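Local coordinates for protein TRAP dicarboxylate transporter-DctP subunit (Marinobacter aquaeolei, PDB 4PFI) that probably binds an organic acid solute in the periplasm and delivers it to a TRAP-type membrane transporter for uptake, at residues Q124-A127 against R128-L131; A143-A147 against G148-L152; R320-F323 against I324-G328. All coordinates share one frame; numbering follows the deposited sequence.

Interaction 1 of 3, residues Q124-A127 against R128-L131; sequences QEPA and RRLL
Glu125 and Arg128 form a salt bridge one turn apart on helix 124-132, a short helix toward the outside of the protein. The two side chains run alongside each other. Glu125 OE1 takes both bonds. It lies 3.0 Å from Arg128 NE and 3.0 Å from Arg128 NH1, so the guanidinium grips one oxygen side-on. Both nitrogens come from the syn side of the carboxylate, and the oxygen lies close to the guanidinium plane. The two flat groups are nevertheless turned 71° apart. Two bends make the meeting possible: the Glu125 chain folds at chi2 (-56°), and the Arg128 chain turns at chi3 (64°). Arg128 NH2 has a further partner in Glu132, so this arginine joins two acids on the same helix.

On an adjacent flank, Arg129 folds back over Pro126. One guanidinium face lies over Pro126 CA, and Arg129 NH2 comes to 3.7 Å from Pro126 CB. The backbone beneath is regular helix. Arg128 N bonds to Gln124 O at 2.8 Å, and Arg129 N bonds to Glu125 O at 2.8 Å. Pro126 O and Ala127 O receive the next two amides, of Leu130 and Leu131.

The buried side of the helix carries Ala127 and Leu131. Both touch Trp279 of helix 263-296, and they meet Arg244 and Ile246 of strand 244-252 respectively.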
loop_
_atom_site.group_PDB
_atom_site.type_symbol
_atom_site.label_atom_id
_atom_site.label_comp_id
_atom_site.label_asym_id
_atom_site.label_seq_id
_atom_site.Cartn_x
_atom_site.Cartn_y
_atom_site.Cartn_z
ATOM N N GLN A 124 12.910 9.572 1.340
ATOM C CA GLN A 124 12.386 8.694 2.375
ATOM C C GLN A 124 12.171 9.405 3.700
ATOM O O GLN A 124 11.209 9.119 4.403
ATOM C CB GLN A 124 13.329 7.507 2.599
ATOM C CG GLN A 124 12.758 6.471 3.572
ATOM C CD GLN A 124 13.801 5.497 4.121
ATOM O OE1 GLN A 124 14.301 4.637 3.394
ATOM N NE2 GLN A 124 14.124 5.628 5.413
ATOM N N GLU A 125 13.059 10.318 4.068
ATOM C CA GLU A 125 12.949 10.923 5.387
ATOM C C GLU A 125 11.761 11.882 5.535
ATOM O O GLU A 125 10.972 11.762 6.480
ATOM C CB GLU A 125 14.264 11.578 5.787
ATOM C CG GLU A 125 15.301 10.554 6.232
ATOM C CD GLU A 125 14.809 9.661 7.379
ATOM O OE1 GLU A 125 13.901 10.085 8.131
ATOM O OE2 GLU A 125 15.323 8.528 7.523
ATOM N N PRO A 126 11.615 12.824 4.597
ATOM C CA PRO A 126 10.388 13.629 4.595
ATOM C C PRO A 126 9.139 12.722 4.562
ATOM O O PRO A 126 8.207 12.948 5.316
ATOM C CB PRO A 126 10.497 14.452 3.305
ATOM C CG PRO A 126 11.910 14.346 2.858
ATOM C CD PRO A 126 12.487 13.102 3.450
ATOM N N ALA A 127 9.142 11.696 3.711
ATOM C CA ALA A 127 7.983 10.807 3.555
ATOM C C ALA A 127 7.679 10.079 4.866
ATOM O O ALA A 127 6.520 9.970 5.285
ATOM C CB ALA A 127 8.238 9.811 2.452
ATOM N N ARG A 128 8.726 9.593 5.519
ATOM C CA ARG A 128 8.585 8.974 6.822
ATOM C C ARG A 128 8.005 9.984 7.829
ATOM O O ARG A 128 7.045 9.677 8.535
ATOM C CB ARG A 128 9.944 8.466 7.321
ATOM C CG ARG A 128 9.843 7.515 8.497
ATOM C CD ARG A 128 11.203 6.952 8.870
ATOM N NE ARG A 128 12.117 7.988 9.332
ATOM C CZ ARG A 128 12.153 8.453 10.578
ATOM N NH1 ARG A 128 13.027 9.402 10.908
ATOM N NH2 ARG A 128 11.323 7.977 11.491
ATOM N N ARG A 129 8.581 11.185 7.878
ATOM C CA ARG A 129 8.124 12.221 8.812
ATOM C C ARG A 129 6.628 12.452 8.676
ATOM O O ARG A 129 5.917 12.572 9.671
ATOM C CB ARG A 129 8.845 13.556 8.564
ATOM C CG ARG A 129 10.194 13.693 9.254
ATOM C CD ARG A 129 10.733 15.149 9.226
ATOM N NE ARG A 129 11.444 15.472 7.978
ATOM C CZ ARG A 129 11.095 16.419 7.099
ATOM N NH1 ARG A 129 10.029 17.189 7.307
ATOM N NH2 ARG A 129 11.830 16.604 5.997
ATOM N N LEU A 130 6.165 12.544 7.436
ATOM C CA LEU A 130 4.759 12.817 7.150
ATOM C C LEU A 130 3.844 11.725 7.699
ATOM O O LEU A 130 2.913 12.008 8.456
ATOM C CB LEU A 130 4.551 12.944 5.645
ATOM C CG LEU A 130 3.144 13.342 5.216
ATOM C CD1 LEU A 130 2.825 14.808 5.659
ATOM C CD2 LEU A 130 2.991 13.115 3.699
ATOM N N LEU A 131 4.120 10.476 7.328
ATOM C CA LEU A 131 3.288 9.344 7.746
ATOM C C LEU A 131 3.250 9.190 9.268
ATOM O O LEU A 131 2.304 8.624 9.808
ATOM C CB LEU A 131 3.784 8.034 7.119
ATOM C CG LEU A 131 3.645 7.856 5.597
ATOM C CD1 LEU A 131 4.336 6.574 5.169
ATOM C CD2 LEU A 131 2.197 7.839 5.101
#

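Interaction 2 of 3, residues A143-A147 against G148-L152; sequences AYHNA and GLQLL
Tyr144 and Leu151 make the packed side of the turn that joins helix 134-145 to strand 149-164. Leu151 CD1 sits over one face of the tyrosine ring, 3.9 Å from its centroid and 19° off the normal. This is a CH-pi contact, shifted toward the hydroxyl end, where CD1 is 3.7 Å from Tyr144 CZ. Leu151 CB covers the other end, near Tyr144 CG. Tyr144 CG is anti to the carbonyl carbon (chi1 -85°), and this torsion lays one ring face against Leu151. Leu149 CB comes to the ring edge, 4.3 Å from Tyr144 CD2. Val250 and Thr111 also touch the tyrosine. Were Tyr144 replaced by an alanine, Leu151 would probably lose the ring face beneath its methyl, and a gap would open there.

Another flank is polar. His145 and Gln150 lie side by side, with ring and amide planes 79° apart. Gln150 OE1 faces the histidine edge at 3.1 Å from His145 CE1. The polar partner of this ring is Glu253, which is hydrogen-bonded to His145 ND1. Gln150 NE2 turns instead to Leu151 O, at 3.3 Å. The loose, solvent side is the turn itself, where Asn146 is exposed and His145 and Ala147 are partly so.

The backbone closes the helix here. Tyr144 O accepts from Ala147 N and Leu149 N, which reach it from opposite faces of its plane. Leu149 N is 2.9 Å from Tyr144 O, and Gly148 N is 2.6 Å from His145 O. Gly148 has positive phi, and a CB there would clash with Ala147 O. Together these features define a Schellman motif, with Gly148 as C-prime residue, that ends the helix and leads into the strand.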
loop_
_atom_site.group_PDB
_atom_site.type_symbol
_atom_site.label_atom_id
_atom_site.label_comp_id
_atom_site.label_asym_id
_atom_site.label_seq_id
_atom_site.Cartn_x
_atom_site.Cartn_y
_atom_site.Cartn_z
ATOM N N ALA A 143 -12.254 9.633 9.467
ATOM C CA ALA A 143 -12.740 8.907 8.296
ATOM C C ALA A 143 -12.804 7.412 8.598
ATOM O O ALA A 143 -13.725 6.713 8.165
ATOM C CB ALA A 143 -11.857 9.178 7.093
ATOM N N TYR A 144 -11.831 6.932 9.364
ATOM C CA TYR A 144 -11.778 5.530 9.756
ATOM C C TYR A 144 -12.851 5.178 10.781
ATOM O O TYR A 144 -13.462 4.105 10.708
ATOM C CB TYR A 144 -10.406 5.194 10.338
ATOM C CG TYR A 144 -9.372 4.833 9.295
ATOM C CD1 TYR A 144 -8.657 5.821 8.643
ATOM C CD2 TYR A 144 -9.108 3.511 8.971
ATOM C CE1 TYR A 144 -7.727 5.514 7.711
ATOM C CE2 TYR A 144 -8.164 3.191 8.031
ATOM C CZ TYR A 144 -7.478 4.204 7.406
ATOM O OH TYR A 144 -6.523 3.956 6.471
ATOM N N HIS A 145 -13.045 6.079 11.750
ATOM C CA HIS A 145 -14.059 5.913 12.789
ATOM C C HIS A 145 -15.400 5.807 12.108
ATOM O O HIS A 145 -16.204 4.947 12.437
ATOM C CB HIS A 145 -14.061 7.089 13.765
ATOM C CG HIS A 145 -12.969 7.036 14.794
ATOM N ND1 HIS A 145 -12.745 5.931 15.590
ATOM C CD2 HIS A 145 -12.061 7.965 15.180
ATOM C CE1 HIS A 145 -11.738 6.177 16.409
ATOM N NE2 HIS A 145 -11.302 7.402 16.180
ATOM N N ASN A 146 -15.613 6.668 11.122
ATOM C CA ASN A 146 -16.831 6.653 10.318
ATOM C C ASN A 146 -17.111 5.280 9.693
ATOM O O ASN A 146 -18.247 4.980 9.340
ATOM C CB ASN A 146 -16.739 7.725 9.227
ATOM C CG ASN A 146 -18.051 7.952 8.512
ATOM O OD1 ASN A 146 -18.283 7.397 7.434
ATOM N ND2 ASN A 146 -18.916 8.787 9.094
ATOM N N ALA A 147 -16.076 4.454 9.554
ATOM C CA ALA A 147 -16.224 3.083 9.045
ATOM C C ALA A 147 -16.146 2.064 10.186
ATOM O O ALA A 147 -16.098 0.854 9.947
ATOM C CB ALA A 147 -15.150 2.777 7.977
ATOM N N GLY A 148 -16.140 2.575 11.419
ATOM C CA GLY A 148 -16.057 1.772 12.630
ATOM C C GLY A 148 -14.690 1.155 12.890
ATOM O O GLY A 148 -14.591 0.032 13.389
ATOM N N LEU A 149 -13.633 1.896 12.577
ATOM C CA LEU A 149 -12.282 1.377 12.735
ATOM C C LEU A 149 -11.373 2.341 13.493
ATOM O O LEU A 149 -11.454 3.559 13.333
ATOM C CB LEU A 149 -11.672 1.044 11.363
ATOM C CG LEU A 149 -12.296 -0.139 10.614
ATOM C CD1 LEU A 149 -11.762 -0.213 9.188
ATOM C CD2 LEU A 149 -12.047 -1.443 11.356
ATOM N N GLN A 150 -10.487 1.790 14.312
ATOM C CA GLN A 150 -9.471 2.604 14.958
ATOM C C GLN A 150 -8.181 2.571 14.122
ATOM O O GLN A 150 -7.537 1.532 14.019
ATOM C CB GLN A 150 -9.206 2.111 16.388
ATOM C CG GLN A 150 -8.162 2.923 17.126
ATOM C CD GLN A 150 -8.581 4.370 17.342
ATOM O OE1 GLN A 150 -9.562 4.643 18.031
ATOM N NE2 GLN A 150 -7.833 5.306 16.755
ATOM N N LEU A 151 -7.828 3.710 13.520
ATOM C CA LEU A 151 -6.572 3.845 12.764
ATOM C C LEU A 151 -5.411 4.001 13.734
ATOM O O LEU A 151 -5.446 4.871 14.591
ATOM C CB LEU A 151 -6.619 5.059 11.828
ATOM C CG LEU A 151 -5.278 5.421 11.176
ATOM C CD1 LEU A 151 -4.892 4.411 10.097
ATOM C CD2 LEU A 151 -5.285 6.840 10.619
ATOM N N LEU A 152 -4.387 3.157 13.595
ATOM C CA LEU A 152 -3.218 3.196 14.476
ATOM C C LEU A 152 -1.984 3.752 13.766
ATOM O O LEU A 152 -1.057 4.229 14.413
ATOM C CB LEU A 152 -2.912 1.798 15.020
ATOM C CG LEU A 152 -4.056 1.146 15.811
ATOM C CD1 LEU A 152 -3.669 -0.250 16.312
ATOM C CD2 LEU A 152 -4.482 2.045 16.974
#

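Interaction 3 of 3, residues R320-F323 against I324-G328; sequences RQRF and IELTG
Phe323 and Thr327 meet one turn apart on helix 318-339. Thr327 OG1 stands between its backbone N and carbonyl carbon (chi1 59°). This rotamer turns the hydroxyl back along the helix, where it donates to Phe323 O at 2.8 Å. The hydroxyl approaches from above the plane of that carbonyl. The same oxygen sits 3.7 Å above the phenylalanine ring, over its centre. The ring gets there because Phe323 CG is anti to the backbone N (chi1 178°). Thr327 CG2 packs on the ring too, 3.7 Å from Phe323 CE1. Leu113, Leu116 and Ile335 also touch this buried ring.

A polar cluster forms on another flank. The Arg322 chain bends at chi2 and chi3 and brings NE to Glu325 OE1, 3.2 Å away. The oxygen lies in the guanidinium plane, and the two planes are only 26° apart. Glu325 OE2 receives a weak bond from Gln321 NE2 at 3.3 Å. An extended Gln321 chain reaches it from one turn earlier. Leu326 CD1 rests against the aliphatic part of Arg322, 3.9 Å from CD.

The chemistry thus differs by flank. Each Glu325 oxygen has its own donor on the exposed side. Only NE of Arg322 engages Glu325, and its NH1 makes a long, weak ion pair with Glu189, so the ionic hold is probably modest. On the inner side, the threonine hydroxyl is satisfied by the helix backbone while it packs against an aromatic face.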
loop_
_atom_site.group_PDB
_atom_site.type_symbol
_atom_site.label_atom_id
_atom_site.label_comp_id
_atom_site.label_asym_id
_atom_site.label_seq_id
_atom_site.Cartn_x
_atom_site.Cartn_y
_atom_site.Cartn_z
ATOM N N ARG A 320 -5.943 14.244 -9.169
ATOM C CA ARG A 320 -6.110 15.070 -7.972
ATOM C C ARG A 320 -7.499 15.687 -7.963
ATOM O O ARG A 320 -8.166 15.723 -6.934
ATOM C CB ARG A 320 -5.014 16.143 -7.878
ATOM C CG ARG A 320 -3.696 15.514 -7.517
ATOM C CD ARG A 320 -2.520 16.458 -7.507
ATOM N NE ARG A 320 -1.267 15.704 -7.528
ATOM C CZ ARG A 320 -0.074 16.208 -7.225
ATOM N NH1 ARG A 320 0.053 17.480 -6.861
ATOM N NH2 ARG A 320 1.001 15.419 -7.282
ATOM N N GLN A 321 -7.934 16.129 -9.138
ATOM C CA GLN A 321 -9.257 16.708 -9.309
ATOM C C GLN A 321 -10.329 15.681 -8.940
ATOM O O GLN A 321 -11.179 15.946 -8.109
ATOM C CB GLN A 321 -9.422 17.173 -10.756
ATOM C CG GLN A 321 -10.787 17.769 -11.094
ATOM C CD GLN A 321 -10.929 18.076 -12.575
ATOM O OE1 GLN A 321 -10.074 18.737 -13.172
ATOM N NE2 GLN A 321 -11.995 17.570 -13.184
ATOM N N ARG A 322 -10.261 14.496 -9.547
ATOM C CA ARG A 322 -11.216 13.416 -9.262
ATOM C C ARG A 322 -11.198 13.069 -7.768
ATOM O O ARG A 322 -12.230 12.769 -7.179
ATOM C CB ARG A 322 -10.901 12.173 -10.112
ATOM C CG ARG A 322 -11.664 10.889 -9.707
ATOM C CD ARG A 322 -13.193 10.977 -9.912
ATOM N NE ARG A 322 -13.565 11.645 -11.167
ATOM C CZ ARG A 322 -13.527 11.078 -12.379
ATOM N NH1 ARG A 322 -13.120 9.816 -12.528
ATOM N NH2 ARG A 322 -13.887 11.779 -13.456
ATOM N N PHE A 323 -10.020 13.150 -7.153
ATOM C CA PHE A 323 -9.869 12.818 -5.742
ATOM C C PHE A 323 -10.614 13.817 -4.880
ATOM O O PHE A 323 -11.280 13.425 -3.936
ATOM C CB PHE A 323 -8.398 12.787 -5.319
ATOM C CG PHE A 323 -8.194 12.504 -3.853
ATOM C CD1 PHE A 323 -8.606 11.306 -3.300
ATOM C CD2 PHE A 323 -7.622 13.465 -3.014
ATOM C CE1 PHE A 323 -8.422 11.055 -1.949
ATOM C CE2 PHE A 323 -7.434 13.220 -1.663
ATOM C CZ PHE A 323 -7.837 12.018 -1.131
ATOM N N ILE A 324 -10.473 15.102 -5.204
ATOM C CA ILE A 324 -11.161 16.188 -4.486
ATOM C C ILE A 324 -12.677 16.086 -4.636
ATOM O O ILE A 324 -13.391 16.160 -3.649
ATOM C CB ILE A 324 -10.736 17.603 -4.970
ATOM C CG1 ILE A 324 -9.255 17.849 -4.698
ATOM C CG2 ILE A 324 -11.564 18.695 -4.272
ATOM C CD1 ILE A 324 -8.855 17.574 -3.268
ATOM N N GLU A 325 -13.163 15.914 -5.867
ATOM C CA GLU A 325 -14.589 15.676 -6.106
ATOM C C GLU A 325 -15.142 14.585 -5.187
ATOM O O GLU A 325 -16.261 14.683 -4.694
ATOM C CB GLU A 325 -14.832 15.261 -7.556
ATOM C CG GLU A 325 -14.498 16.314 -8.580
ATOM C CD GLU A 325 -14.424 15.753 -10.006
ATOM O OE1 GLU A 325 -14.513 14.510 -10.181
ATOM O OE2 GLU A 325 -14.265 16.558 -10.956
ATOM N N LEU A 326 -14.346 13.546 -4.961
ATOM C CA LEU A 326 -14.769 12.392 -4.173
ATOM C C LEU A 326 -14.663 12.567 -2.656
ATOM O O LEU A 326 -15.353 11.876 -1.913
ATOM C CB LEU A 326 -13.956 11.159 -4.583
ATOM C CG LEU A 326 -14.388 10.482 -5.891
ATOM C CD1 LEU A 326 -13.390 9.380 -6.323
ATOM C CD2 LEU A 326 -15.811 9.920 -5.753
ATOM N N THR A 327 -13.798 13.462 -2.191
ATOM C CA THR A 327 -13.529 13.577 -0.760
ATOM C C THR A 327 -13.742 14.999 -0.217
ATOM O O THR A 327 -13.705 15.212 0.993
ATOM C CB THR A 327 -12.091 13.117 -0.426
ATOM O OG1 THR A 327 -11.148 13.912 -1.156
ATOM C CG2 THR A 327 -11.907 11.635 -0.778
ATOM N N GLY A 328 -13.953 15.955 -1.120
ATOM C CA GLY A 328 -14.200 17.339 -0.756
ATOM C C GLY A 328 -13.080 18.002 0.023
ATOM O O GLY A 328 -11.897 17.833 -0.280
#

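Overall arrangement
The three contacts are local and follow one another along the chain. Interaction 1 lies within helix 124-132. Interaction 2 spans the end of the next helix, 134-145, and the start of strand 149-164; the two centres are 22 Å apart. Strand 244-252 links them: Ala127 and Leu131 touch one part of it, while Tyr144, Leu151 and Leu152 touch another. Interaction 3 lies much later in the chain, on helix 318-339. Its centre is 23 Å from that of interaction 1 and 20 Å from that of interaction 2. No pair touches; the nearest atoms of interactions 1 and 2 are about 7 Å apart. The sodium ion seen here is held by other residues, Gln234, Asn235 and Gly298.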